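Local coordinates for E3 ubiquitin-protein ligase RNF31 (Mus musculus, PDB 5Y3T), which is an E3 ubiquitin ligase, also called HOIL-1-interacting protein, and through this UBA domain pair probably binds partner proteins in building ubiquitin chains, at residues 30-35 with 82-87; 69-74 with 93-98; 100-105 with 115-120; 52-57 with 75-80. One frame throughout, in Å; residues are numbered along the deposited sequence.

Contact 1: residues 30-35 with 82-87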
loop_
_atom_site.group_PDB
_atom_site.type_symbol
_atom_site.label_atom_id
_atom_site.label_comp_id
_atom_site.label_asym_id
_atom_site.label_seq_id
_atom_site.Cartn_x
_atom_site.Cartn_y
_atom_site.Cartn_z
ATOM N N VAL B 30 13.564 8.856 10.561
ATOM C CA VAL B 30 14.223 10.083 10.952
ATOM C C VAL B 30 13.182 11.185 10.970
ATOM O O VAL B 30 13.057 11.863 11.959
ATOM C CB VAL B 30 15.414 10.450 10.029
ATOM C CG1 VAL B 30 15.941 11.866 10.290
ATOM C CG2 VAL B 30 16.536 9.467 10.248
ATOM N N PHE B 31 12.415 11.333 9.891
ATOM C CA PHE B 31 11.475 12.440 9.803
ATOM C C PHE B 31 10.324 12.340 10.839
ATOM O O PHE B 31 9.911 13.347 11.394
ATOM C CB PHE B 31 10.922 12.530 8.392
ATOM C CG PHE B 31 10.021 13.696 8.175
ATOM C CD1 PHE B 31 10.547 15.002 8.123
ATOM C CD2 PHE B 31 8.646 13.507 7.988
ATOM C CE1 PHE B 31 9.724 16.101 7.898
ATOM C CE2 PHE B 31 7.809 14.609 7.757
ATOM C CZ PHE B 31 8.351 15.909 7.705
ATOM N N SER B 32 9.829 11.125 11.066
ATOM C CA SER B 32 8.788 10.852 12.052
ATOM C C SER B 32 9.220 11.253 13.449
ATOM O O SER B 32 8.423 11.854 14.204
ATOM C CB SER B 32 8.402 9.370 12.046
ATOM O OG SER B 32 7.771 9.028 10.808
ATOM N N ALA B 33 10.492 10.964 13.754
ATOM C CA ALA B 33 11.111 11.399 14.987
ATOM C C ALA B 33 11.168 12.914 15.116
ATOM O O ALA B 33 10.763 13.455 16.157
ATOM C CB ALA B 33 12.477 10.822 15.103
ATOM N N LEU B 34 11.659 13.577 14.063
ATOM C CA LEU B 34 11.738 15.036 13.985
ATOM C C LEU B 34 10.372 15.677 14.212
ATOM O O LEU B 34 10.244 16.579 15.027
ATOM C CB LEU B 34 12.321 15.503 12.648
ATOM C CG LEU B 34 13.816 15.171 12.356
ATOM C CD1 LEU B 34 14.300 15.591 10.961
ATOM C CD2 LEU B 34 14.708 15.797 13.406
ATOM N N GLN B 35 9.355 15.196 13.521
ATOM C CA GLN B 35 7.998 15.773 13.637
ATOM C C GLN B 35 7.370 15.603 15.021
ATOM O O GLN B 35 6.773 16.548 15.521
ATOM C CB GLN B 35 7.046 15.099 12.662
ATOM C CG GLN B 35 7.392 15.329 11.225
ATOM C CD GLN B 35 7.083 16.728 10.860
ATOM O OE1 GLN B 35 7.955 17.573 10.889
ATOM N NE2 GLN B 35 5.830 16.993 10.536
ATOM N N ASP B 82 3.815 5.686 8.313
ATOM C CA ASP B 82 3.116 6.165 7.108
ATOM C C ASP B 82 2.485 7.539 7.341
ATOM O O ASP B 82 2.330 8.303 6.389
ATOM C CB ASP B 82 2.096 5.149 6.590
ATOM C CG ASP B 82 2.762 3.841 6.110
ATOM O OD1 ASP B 82 3.993 3.784 5.803
ATOM O OD2 ASP B 82 2.032 2.842 6.079
ATOM N N ARG B 83 2.219 7.882 8.609
ATOM C CA ARG B 83 1.691 9.166 8.948
ATOM C C ARG B 83 2.765 10.042 9.555
ATOM O O ARG B 83 2.470 11.028 10.238
ATOM C CB ARG B 83 0.500 9.000 9.884
ATOM C CG ARG B 83 -0.615 8.128 9.321
ATOM C CD ARG B 83 -1.035 8.464 7.882
ATOM N NE ARG B 83 -1.356 9.881 7.701
ATOM C CZ ARG B 83 -1.511 10.501 6.527
ATOM N NH1 ARG B 83 -1.365 9.865 5.367
ATOM N NH2 ARG B 83 -1.821 11.786 6.523
ATOM N N HIS B 84 4.019 9.725 9.298
ATOM C CA HIS B 84 5.088 10.655 9.694
ATOM C C HIS B 84 5.052 11.138 11.130
ATOM O O HIS B 84 5.376 12.280 11.390
ATOM C CB HIS B 84 5.119 11.863 8.749
ATOM C CG HIS B 84 5.599 11.513 7.383
ATOM N ND1 HIS B 84 5.636 12.420 6.347
ATOM C CD2 HIS B 84 6.060 10.337 6.880
ATOM C CE1 HIS B 84 6.091 11.820 5.265
ATOM N NE2 HIS B 84 6.380 10.564 5.569
ATOM N N GLY B 85 4.706 10.256 12.055
ATOM C CA GLY B 85 4.771 10.596 13.479
ATOM C C GLY B 85 3.576 11.371 14.027
ATOM O O GLY B 85 3.599 11.808 15.188
ATOM N N ASN B 86 2.517 11.532 13.236
ATOM C CA ASN B 86 1.281 12.094 13.775
ATOM C C ASN B 86 0.559 11.021 14.588
ATOM O O ASN B 86 -0.010 10.108 14.005
ATOM C CB ASN B 86 0.398 12.590 12.645
ATOM C CG ASN B 86 -0.859 13.279 13.129
ATOM O OD1 ASN B 86 -1.538 12.825 14.069
ATOM N ND2 ASN B 86 -1.209 14.355 12.451
ATOM N N LEU B 87 0.544 11.156 15.924
ATOM C CA LEU B 87 -0.021 10.117 16.802
ATOM C C LEU B 87 -1.469 9.747 16.484
ATOM O O LEU B 87 -1.782 8.559 16.257
ATOM C CB LEU B 87 0.103 10.479 18.284
ATOM C CG LEU B 87 -0.094 9.331 19.271
ATOM C CD1 LEU B 87 0.704 8.125 18.829
ATOM C CD2 LEU B 87 0.293 9.710 20.709
#
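Phe31 and His84 meet because both first torsions turn their rings into the gap between helix 27-37 and the turn after helix 73-82. Phe31 has CG opposite its backbone N (chi1 -176°), while His84 has CG opposite its own carbonyl carbon (chi1 -70°). The pair is an offset edge-to-face stack with planes at 82° and centroids 5.0 Å apart. The CD2-CE2 edge of Phe31 points at one face of His84, and CE2 comes 3.4 Å from ND1. Ser32 touches the backbone of the same turn: its OG lies 3.3 Å from His84 CA but hydrogen-bonds within its own helix, to Glu28 O. At the outer margin Gln35 lays CB 3.5 Å from His84 O. Gly85 lets the backbones close to 4.3 Å between its CA and that of Ser32. His84, with positive phi, is the C-prime residue of a Schellman motif that ends helix 73-82, and Asn86 caps the start of helix 87-107. Helix 2-22 packs on Phe31 through Leu13. Another protein chain also packs on Phe31 and His84. Helix 42-64 meets Ala33 through Trp45 and Leu87 through Met56 and Val57.

Contact 2: residues 69-74 with 93-98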
loop_
_atom_site.group_PDB
_atom_site.type_symbol
_atom_site.label_atom_id
_atom_site.label_comp_id
_atom_site.label_asym_id
_atom_site.label_seq_id
_atom_site.Cartn_x
_atom_site.Cartn_y
_atom_site.Cartn_z
ATOM N N GLY B 69 -9.148 -7.118 18.120
ATOM C CA GLY B 69 -8.090 -7.914 18.672
ATOM C C GLY B 69 -6.951 -7.000 19.003
ATOM O O GLY B 69 -7.111 -5.786 19.099
ATOM N N ALA B 70 -5.787 -7.610 19.128
ATOM C CA ALA B 70 -4.631 -6.974 19.691
ATOM C C ALA B 70 -3.725 -6.608 18.540
ATOM O O ALA B 70 -3.517 -7.406 17.634
ATOM C CB ALA B 70 -3.925 -7.940 20.637
ATOM N N PHE B 71 -3.134 -5.426 18.643
ATOM C CA PHE B 71 -2.245 -4.872 17.636
ATOM C C PHE B 71 -0.794 -5.176 17.952
ATOM O O PHE B 71 -0.368 -5.101 19.121
ATOM C CB PHE B 71 -2.503 -3.355 17.512
ATOM C CG PHE B 71 -3.929 -3.038 17.077
ATOM C CD1 PHE B 71 -4.956 -2.971 18.007
ATOM C CD2 PHE B 71 -4.238 -2.862 15.722
ATOM C CE1 PHE B 71 -6.273 -2.730 17.608
ATOM C CE2 PHE B 71 -5.546 -2.630 15.313
ATOM C CZ PHE B 71 -6.566 -2.566 16.253
ATOM N N SER B 72 -0.049 -5.528 16.902
ATOM C CA SER B 72 1.373 -5.825 16.979
ATOM C C SER B 72 2.190 -4.569 16.768
ATOM O O SER B 72 1.711 -3.607 16.198
ATOM C CB SER B 72 1.766 -6.845 15.903
ATOM O OG SER B 72 1.413 -6.385 14.616
ATOM N N CYS B 73 3.444 -4.613 17.217
ATOM C CA CYS B 73 4.413 -3.530 17.062
ATOM C C CYS B 73 4.658 -3.294 15.603
ATOM O O CYS B 73 4.827 -2.187 15.218
ATOM C CB CYS B 73 5.769 -3.876 17.722
ATOM S SG CYS B 73 5.686 -4.522 19.419
ATOM N N GLN B 74 4.690 -4.332 14.780
ATOM C CA GLN B 74 4.942 -4.148 13.334
ATOM C C GLN B 74 3.790 -3.309 12.738
ATOM O O GLN B 74 4.032 -2.423 11.968
ATOM C CB GLN B 74 5.134 -5.469 12.575
ATOM C CG GLN B 74 6.309 -6.339 13.056
ATOM C CD GLN B 74 6.106 -7.042 14.440
ATOM O OE1 GLN B 74 5.291 -7.970 14.594
ATOM N NE2 GLN B 74 6.861 -6.589 15.447
ATOM N N GLU B 93 -4.945 4.949 11.392
ATOM C CA GLU B 93 -4.497 4.003 10.358
ATOM C C GLU B 93 -4.154 2.634 10.890
ATOM O O GLU B 93 -4.293 1.653 10.174
ATOM C CB GLU B 93 -3.276 4.544 9.553
ATOM C CG GLU B 93 -3.613 5.771 8.701
ATOM C CD GLU B 93 -4.939 5.662 7.907
ATOM O OE1 GLU B 93 -5.051 4.758 7.071
ATOM O OE2 GLU B 93 -5.861 6.484 8.084
ATOM N N CYS B 94 -3.623 2.540 12.114
ATOM C CA CYS B 94 -3.314 1.217 12.689
ATOM C C CYS B 94 -4.611 0.353 12.791
ATOM O O CYS B 94 -4.679 -0.810 12.344
ATOM C CB CYS B 94 -2.625 1.410 14.021
ATOM S SG CYS B 94 -2.162 -0.106 14.843
ATOM N N VAL B 95 -5.648 1.004 13.304
ATOM C CA VAL B 95 -7.017 0.492 13.399
ATOM C C VAL B 95 -7.606 0.192 12.032
ATOM O O VAL B 95 -8.192 -0.887 11.820
ATOM C CB VAL B 95 -7.907 1.549 14.102
ATOM C CG1 VAL B 95 -9.413 1.280 13.947
ATOM C CG2 VAL B 95 -7.511 1.656 15.570
ATOM N N ARG B 96 -7.473 1.155 11.123
ATOM C CA ARG B 96 -8.015 1.018 9.772
ATOM C C ARG B 96 -7.345 -0.072 8.961
ATOM O O ARG B 96 -8.017 -0.874 8.338
ATOM C CB ARG B 96 -7.944 2.358 9.039
ATOM C CG ARG B 96 -8.973 3.349 9.586
ATOM C CD ARG B 96 -8.620 4.757 9.189
ATOM N NE ARG B 96 -9.586 5.706 9.679
ATOM C CZ ARG B 96 -9.695 6.979 9.297
ATOM N NH1 ARG B 96 -8.903 7.510 8.387
ATOM N NH2 ARG B 96 -10.649 7.719 9.822
ATOM N N ALA B 97 -6.028 -0.109 8.967
ATOM C CA ALA B 97 -5.289 -1.211 8.330
ATOM C C ALA B 97 -5.763 -2.587 8.798
ATOM O O ALA B 97 -6.001 -3.444 7.967
ATOM C CB ALA B 97 -3.772 -1.092 8.515
ATOM N N ARG B 98 -5.936 -2.774 10.103
ATOM C CA ARG B 98 -6.350 -4.063 10.617
ATOM C C ARG B 98 -7.810 -4.384 10.310
ATOM O O ARG B 98 -8.113 -5.517 9.993
ATOM C CB ARG B 98 -6.148 -4.104 12.115
ATOM C CG ARG B 98 -6.565 -5.423 12.741
ATOM C CD ARG B 98 -5.509 -6.532 12.589
ATOM N NE ARG B 98 -5.751 -7.269 13.794
ATOM C CZ ARG B 98 -4.936 -7.464 14.820
ATOM N NH1 ARG B 98 -3.635 -7.194 14.810
ATOM N NH2 ARG B 98 -5.456 -8.069 15.854
#
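Ala70 O takes two hydrogen bonds from Arg98, from NH2 at 2.7 Å and from NH1 at 2.8 Å. The guanidinium comes end-on with both nitrogens to one atom. Both approach from the same face of the carbonyl plane, NH2 from well above it and NH1 less tilted, and both bonds are bent, with N-H...O angles of 138° and 133°. Bends at chi2 and chi3 carry the Arg98 chain past Phe71 to the loop before helix 73-82. On the way Arg98 CB lies 3.6 Å from Phe71 CE2. The guanidinium stands above the ring at a long distance, at most a weak cation-pi attraction. Cys94 SG meets the ring obliquely, 3.6 Å from Phe71 CD2, as a sulfur-aromatic contact. Ala58 and Ala61 of helix 42-64 also pack on Phe71. A salt bridge from Arg98 NH1 to Glu75 OE1 probably balances the charge of the buried guanidinium. Glu75 OE1 also accepts a bond from Ser72 OG. A leucine in place of Arg98 would probably leave Ala70 O without these two donors and Glu75 without its ion-pair mate. One buried arginine thus ties the loop by hydrogen bonds and helix 73-82 by its salt bridge.

Contact 3: residues 100-105 with 115-120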
loop_
_atom_site.group_PDB
_atom_site.type_symbol
_atom_site.label_atom_id
_atom_site.label_comp_id
_atom_site.label_asym_id
_atom_site.label_seq_id
_atom_site.Cartn_x
_atom_site.Cartn_y
_atom_site.Cartn_z
ATOM N N ARG B 100 -9.426 -3.318 7.694
ATOM C CA ARG B 100 -9.477 -3.594 6.271
ATOM C C ARG B 100 -9.033 -5.029 5.993
ATOM O O ARG B 100 -9.555 -5.720 5.082
ATOM C CB ARG B 100 -8.598 -2.563 5.536
ATOM C CG ARG B 100 -8.529 -2.710 4.026
ATOM C CD ARG B 100 -7.695 -1.645 3.329
ATOM N NE ARG B 100 -6.388 -1.395 3.934
ATOM C CZ ARG B 100 -5.304 -2.182 3.815
ATOM N NH1 ARG B 100 -5.330 -3.344 3.130
ATOM N NH2 ARG B 100 -4.174 -1.809 4.416
ATOM N N LYS B 101 -8.050 -5.485 6.763
ATOM C CA LYS B 101 -7.510 -6.809 6.543
ATOM C C LYS B 101 -8.453 -7.897 7.063
ATOM O O LYS B 101 -8.556 -8.931 6.461
ATOM C CB LYS B 101 -6.118 -6.919 7.124
ATOM C CG LYS B 101 -5.131 -6.083 6.350
ATOM C CD LYS B 101 -3.790 -6.011 7.033
ATOM C CE LYS B 101 -2.913 -4.868 6.520
ATOM N NZ LYS B 101 -1.809 -4.663 7.492
ATOM N N VAL B 102 -9.164 -7.635 8.144
ATOM C CA VAL B 102 -10.156 -8.559 8.668
ATOM C C VAL B 102 -11.341 -8.688 7.720
ATOM O O VAL B 102 -11.877 -9.786 7.526
ATOM C CB VAL B 102 -10.588 -8.147 10.104
ATOM C CG1 VAL B 102 -11.943 -8.753 10.521
ATOM C CG2 VAL B 102 -9.460 -8.502 11.087
ATOM N N HIS B 103 -11.735 -7.570 7.126
ATOM C CA HIS B 103 -12.769 -7.569 6.097
ATOM C C HIS B 103 -12.321 -8.407 4.891
ATOM O O HIS B 103 -13.105 -9.176 4.393
ATOM C CB HIS B 103 -13.130 -6.147 5.702
ATOM C CG HIS B 103 -14.088 -6.065 4.563
ATOM N ND1 HIS B 103 -15.450 -5.972 4.747
ATOM C CD2 HIS B 103 -13.882 -6.050 3.223
ATOM C CE1 HIS B 103 -16.046 -5.911 3.569
ATOM N NE2 HIS B 103 -15.117 -5.950 2.630
ATOM N N GLU B 104 -11.069 -8.314 4.460
ATOM C CA GLU B 104 -10.628 -9.183 3.371
ATOM C C GLU B 104 -10.591 -10.672 3.754
ATOM O O GLU B 104 -11.100 -11.535 3.018
ATOM C CB GLU B 104 -9.264 -8.794 2.828
ATOM C CG GLU B 104 -9.189 -9.074 1.323
ATOM C CD GLU B 104 -7.785 -9.094 0.747
ATOM O OE1 GLU B 104 -6.834 -8.587 1.399
ATOM O OE2 GLU B 104 -7.638 -9.627 -0.379
ATOM N N LEU B 105 -9.970 -10.988 4.887
ATOM C CA LEU B 105 -9.857 -12.377 5.276
ATOM C C LEU B 105 -11.235 -13.012 5.426
ATOM O O LEU B 105 -11.410 -14.177 5.088
ATOM C CB LEU B 105 -9.005 -12.535 6.522
ATOM C CG LEU B 105 -7.519 -12.291 6.217
ATOM C CD1 LEU B 105 -6.725 -12.250 7.501
ATOM C CD2 LEU B 105 -6.926 -13.345 5.292
ATOM N N GLY B 115 -10.120 -17.531 13.423
ATOM C CA GLY B 115 -8.785 -17.194 13.910
ATOM C C GLY B 115 -8.056 -16.079 13.188
ATOM O O GLY B 115 -6.846 -15.978 13.320
ATOM N N SER B 116 -8.788 -15.232 12.461
ATOM C CA SER B 116 -8.174 -14.156 11.687
ATOM C C SER B 116 -7.436 -13.122 12.565
ATOM O O SER B 116 -6.298 -12.736 12.245
ATOM C CB SER B 116 -9.213 -13.479 10.803
ATOM O OG SER B 116 -10.183 -12.777 11.561
ATOM N N LEU B 117 -8.047 -12.755 13.688
ATOM C CA LEU B 117 -7.465 -11.788 14.625
ATOM C C LEU B 117 -6.150 -12.290 15.186
ATOM O O LEU B 117 -5.148 -11.549 15.192
ATOM C CB LEU B 117 -8.432 -11.420 15.763
ATOM C CG LEU B 117 -9.852 -10.987 15.396
ATOM C CD1 LEU B 117 -10.581 -10.494 16.635
ATOM C CD2 LEU B 117 -9.840 -9.917 14.323
ATOM N N GLN B 118 -6.121 -13.551 15.582
ATOM C CA GLN B 118 -4.901 -14.170 16.151
ATOM C C GLN B 118 -3.804 -14.289 15.100
ATOM O O GLN B 118 -2.669 -13.962 15.393
ATOM C CB GLN B 118 -5.183 -15.546 16.758
ATOM C CG GLN B 118 -6.104 -15.509 17.979
ATOM C CD GLN B 118 -7.558 -15.125 17.660
ATOM O OE1 GLN B 118 -7.995 -15.195 16.501
ATOM N NE2 GLN B 118 -8.307 -14.697 18.680
ATOM N N ALA B 119 -4.161 -14.715 13.876
ATOM C CA ALA B 119 -3.192 -14.830 12.757
ATOM C C ALA B 119 -2.640 -13.502 12.234
ATOM O O ALA B 119 -1.496 -13.448 11.795
ATOM C CB ALA B 119 -3.815 -15.588 11.595
ATOM N N LEU B 120 -3.468 -12.454 12.234
ATOM C CA LEU B 120 -2.994 -11.137 11.875
ATOM C C LEU B 120 -2.004 -10.617 12.915
ATOM O O LEU B 120 -0.945 -10.110 12.560
ATOM C CB LEU B 120 -4.162 -10.151 11.636
ATOM C CG LEU B 120 -4.806 -10.318 10.261
ATOM C CD1 LEU B 120 -6.071 -9.510 10.138
ATOM C CD2 LEU B 120 -3.837 -9.983 9.127
#
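Val102 CG2 touches two leucines of helix 116-122, 3.6 Å from Leu117 CD2 and 3.7 Å from Leu120 CD1. Leu105 and Leu120 reach toward each other tip to tip, with their CD1 atoms 3.9 Å apart. Leu120 CD1 also lies 4.0 Å from Lys101 CB, so this one methyl meets three residues of helix 87-107. Ser116 adds smaller contacts: its CB is 4.3 Å from Leu105 CD1, and its OG is 4.4 Å from Val102 CG2. In Val102 the CG2 branch stands opposite the carbonyl carbon, beside the backbone N, which turns it to the leucines, while CG1 lies opposite the N (chi1 160°). The Lys101 chain is extended, and its NZ leaves the contact to hydrogen-bond Gly125 O. Gly115 is the N-cap residue of helix 116-122, at backbone angles that suit glycine. Further out, helix 127-145 backs the contact, with Leu131 on Leu105, Val127 on Lys101 and Ala130 on Ala119. The two helix segments cross at 125°, their axes 10.5 Å apart. Aliphatic side chains packed between a long helix and a short one that crosses it steeply fit the compact helical bundle of UBA domains, and the contact lies in the HOIP UBA domain pair.

Contact 4: residues 52-57 with 75-80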
loop_
_atom_site.group_PDB
_atom_site.type_symbol
_atom_site.label_atom_id
_atom_site.label_comp_id
_atom_site.label_asym_id
_atom_site.label_seq_id
_atom_site.Cartn_x
_atom_site.Cartn_y
_atom_site.Cartn_z
ATOM N N TYR B 52 8.401 3.189 23.223
ATOM C CA TYR B 52 7.363 3.653 24.162
ATOM C C TYR B 52 6.216 4.244 23.373
ATOM O O TYR B 52 5.057 4.050 23.735
ATOM C CB TYR B 52 7.868 4.708 25.175
ATOM C CG TYR B 52 8.876 4.244 26.230
ATOM C CD1 TYR B 52 8.959 2.900 26.642
ATOM C CD2 TYR B 52 9.725 5.176 26.860
ATOM C CE1 TYR B 52 9.874 2.504 27.609
ATOM C CE2 TYR B 52 10.631 4.787 27.835
ATOM C CZ TYR B 52 10.697 3.452 28.198
ATOM O OH TYR B 52 11.584 3.049 29.149
ATOM N N VAL B 53 6.543 4.985 22.311
ATOM C CA VAL B 53 5.524 5.521 21.402
ATOM C C VAL B 53 4.768 4.406 20.684
ATOM O O VAL B 53 3.556 4.432 20.687
ATOM C CB VAL B 53 6.098 6.496 20.368
ATOM C CG1 VAL B 53 4.993 6.987 19.441
ATOM C CG2 VAL B 53 6.802 7.662 21.074
ATOM N N LEU B 54 5.460 3.395 20.150
ATOM C CA LEU B 54 4.773 2.279 19.436
ATOM C C LEU B 54 3.903 1.472 20.365
ATOM O O LEU B 54 2.788 1.069 19.997
ATOM C CB LEU B 54 5.767 1.401 18.645
ATOM C CG LEU B 54 6.592 2.211 17.601
ATOM C CD1 LEU B 54 7.655 1.428 16.840
ATOM C CD2 LEU B 54 5.663 2.889 16.610
ATOM N N GLU B 55 4.376 1.301 21.603
ATOM C CA GLU B 55 3.598 0.666 22.661
ATOM C C GLU B 55 2.263 1.409 22.861
ATOM O O GLU B 55 1.213 0.774 22.987
ATOM C CB GLU B 55 4.475 0.587 23.923
ATOM C CG GLU B 55 3.931 -0.060 25.202
ATOM C CD GLU B 55 5.003 -0.074 26.319
ATOM O OE1 GLU B 55 4.836 0.585 27.389
ATOM O OE2 GLU B 55 6.051 -0.725 26.103
ATOM N N MET B 56 2.304 2.745 22.827
ATOM C CA MET B 56 1.124 3.595 23.032
ATOM C C MET B 56 0.181 3.501 21.849
ATOM O O MET B 56 -1.044 3.428 22.021
ATOM C CB MET B 56 1.555 5.068 23.267
ATOM C CG MET B 56 0.435 6.140 23.327
ATOM S SD MET B 56 0.956 7.769 23.970
ATOM C CE MET B 56 2.380 8.066 22.911
ATOM N N VAL B 57 0.752 3.491 20.642
ATOM C CA VAL B 57 -0.042 3.364 19.401
ATOM C C VAL B 57 -0.903 2.092 19.411
ATOM O O VAL B 57 -2.099 2.152 19.063
ATOM C CB VAL B 57 0.867 3.464 18.158
ATOM C CG1 VAL B 57 0.145 3.093 16.861
ATOM C CG2 VAL B 57 1.454 4.866 18.044
ATOM N N GLU B 75 2.556 -3.553 13.157
ATOM C CA GLU B 75 1.420 -2.718 12.715
ATOM C C GLU B 75 1.414 -1.287 13.260
ATOM O O GLU B 75 1.038 -0.357 12.538
ATOM C CB GLU B 75 0.113 -3.382 13.058
ATOM C CG GLU B 75 -0.127 -4.600 12.178
ATOM C CD GLU B 75 -1.280 -5.398 12.691
ATOM O OE1 GLU B 75 -1.165 -5.896 13.850
ATOM O OE2 GLU B 75 -2.286 -5.480 11.954
ATOM N N ALA B 76 1.849 -1.114 14.505
ATOM C CA ALA B 76 1.916 0.207 15.104
ATOM C C ALA B 76 2.946 1.030 14.373
ATOM O O ALA B 76 2.674 2.195 14.064
ATOM C CB ALA B 76 2.274 0.107 16.589
ATOM N N ARG B 77 4.103 0.410 14.101
ATOM C CA ARG B 77 5.258 1.042 13.469
ATOM C C ARG B 77 4.906 1.486 12.080
ATOM O O ARG B 77 5.180 2.627 11.686
ATOM C CB ARG B 77 6.468 0.057 13.391
ATOM C CG ARG B 77 7.757 0.590 12.767
ATOM C CD ARG B 77 8.894 -0.454 12.703
ATOM N NE ARG B 77 10.097 0.064 11.994
ATOM C CZ ARG B 77 10.368 -0.028 10.666
ATOM N NH1 ARG B 77 9.540 -0.644 9.809
ATOM N NH2 ARG B 77 11.492 0.508 10.157
ATOM N N LYS B 78 4.304 0.581 11.329
ATOM C CA LYS B 78 3.953 0.861 9.943
ATOM C C LYS B 78 3.013 2.095 9.899
ATOM O O LYS B 78 3.243 3.010 9.118
ATOM C CB LYS B 78 3.332 -0.384 9.330
ATOM C CG LYS B 78 3.010 -0.311 7.847
ATOM C CD LYS B 78 2.798 -1.708 7.223
ATOM C CE LYS B 78 2.150 -2.805 8.121
ATOM N NZ LYS B 78 0.730 -2.619 8.579
ATOM N N ALA B 79 2.043 2.152 10.814
ATOM C CA ALA B 79 1.094 3.285 10.895
ATOM C C ALA B 79 1.762 4.594 11.340
ATOM O O ALA B 79 1.617 5.628 10.704
ATOM C CB ALA B 79 -0.082 2.935 11.800
ATOM N N TRP B 80 2.478 4.539 12.449
ATOM C CA TRP B 80 3.334 5.638 12.894
ATOM C C TRP B 80 4.145 6.232 11.739
ATOM O O TRP B 80 4.158 7.424 11.502
ATOM C CB TRP B 80 4.218 5.125 14.033
ATOM C CG TRP B 80 5.438 5.921 14.321
ATOM C CD1 TRP B 80 6.737 5.681 13.907
ATOM C CD2 TRP B 80 5.493 7.060 15.124
ATOM N NE1 TRP B 80 7.600 6.642 14.403
ATOM C CE2 TRP B 80 6.854 7.500 15.152
ATOM C CE3 TRP B 80 4.536 7.757 15.831
ATOM C CZ2 TRP B 80 7.240 8.580 15.831
ATOM C CZ3 TRP B 80 4.913 8.805 16.493
ATOM C CH2 TRP B 80 6.260 9.238 16.496
#
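Val53 CG1 makes a CH-pi contact with Trp80. The methyl stands over one face of the six-membered ring, 3.9 Å from its centroid and 29° off the ring normal. Its closest ring atom is Trp80 CZ3, at 3.5 Å from Val53 CG1. Trp80 presents this ring with CG opposite its backbone N (chi1 161°), crossing the side chain of Val53 at about a right angle. The other contacts are aliphatic. Leu54 CD2 lies 3.7 Å from Trp80 CB, and the same methyl is 3.7 Å from Arg77 CA. Leu54 and Arg77 run side by side, with Leu54 CD1 3.9 Å from Arg77 CB. Val57 CG1 packs 3.7 Å from the CB of Ala76, a small residue, consistent with segment axes only 8.8 Å apart. A serine in place of Trp80 would probably leave Val53 CG1 without its aromatic face and open a gap beside Leu54. No hydrogen bond joins the segments. The Arg77 guanidinium turns away to a salt bridge with Glu29. The segments of helices 42-64 and 73-82 cross at 101°. Helix 27-37 borders the Trp80 end through Tyr36, edge-to-face with the indole, and Ser32. Helix 87-107 borders helix 73-82 through Cys94 on Ala79.

From the N terminus, contact 1 opens first, on helix 27-37, and closes a long loop at the turn after helix 73-82. Contact 4 lies wholly within that loop and brings helix 42-64 onto helix 73-82. Contact 2 starts in the loop but ends beyond it, on helix 87-107, so it crosses both contact 1 and contact 4. Contact 3 follows in series as a short local closure, bringing helix 116-122 back onto helix 87-107. Gly85 N probably hydrogen-bonds Trp80 O between contacts 1 and 4. The Arg98-Glu75 salt bridge joins contacts 2 and 4, whose centres are about 9 Å apart. Helix 87-107 carries the connection on to contact 3, about 27 Å from contact 1 between centres.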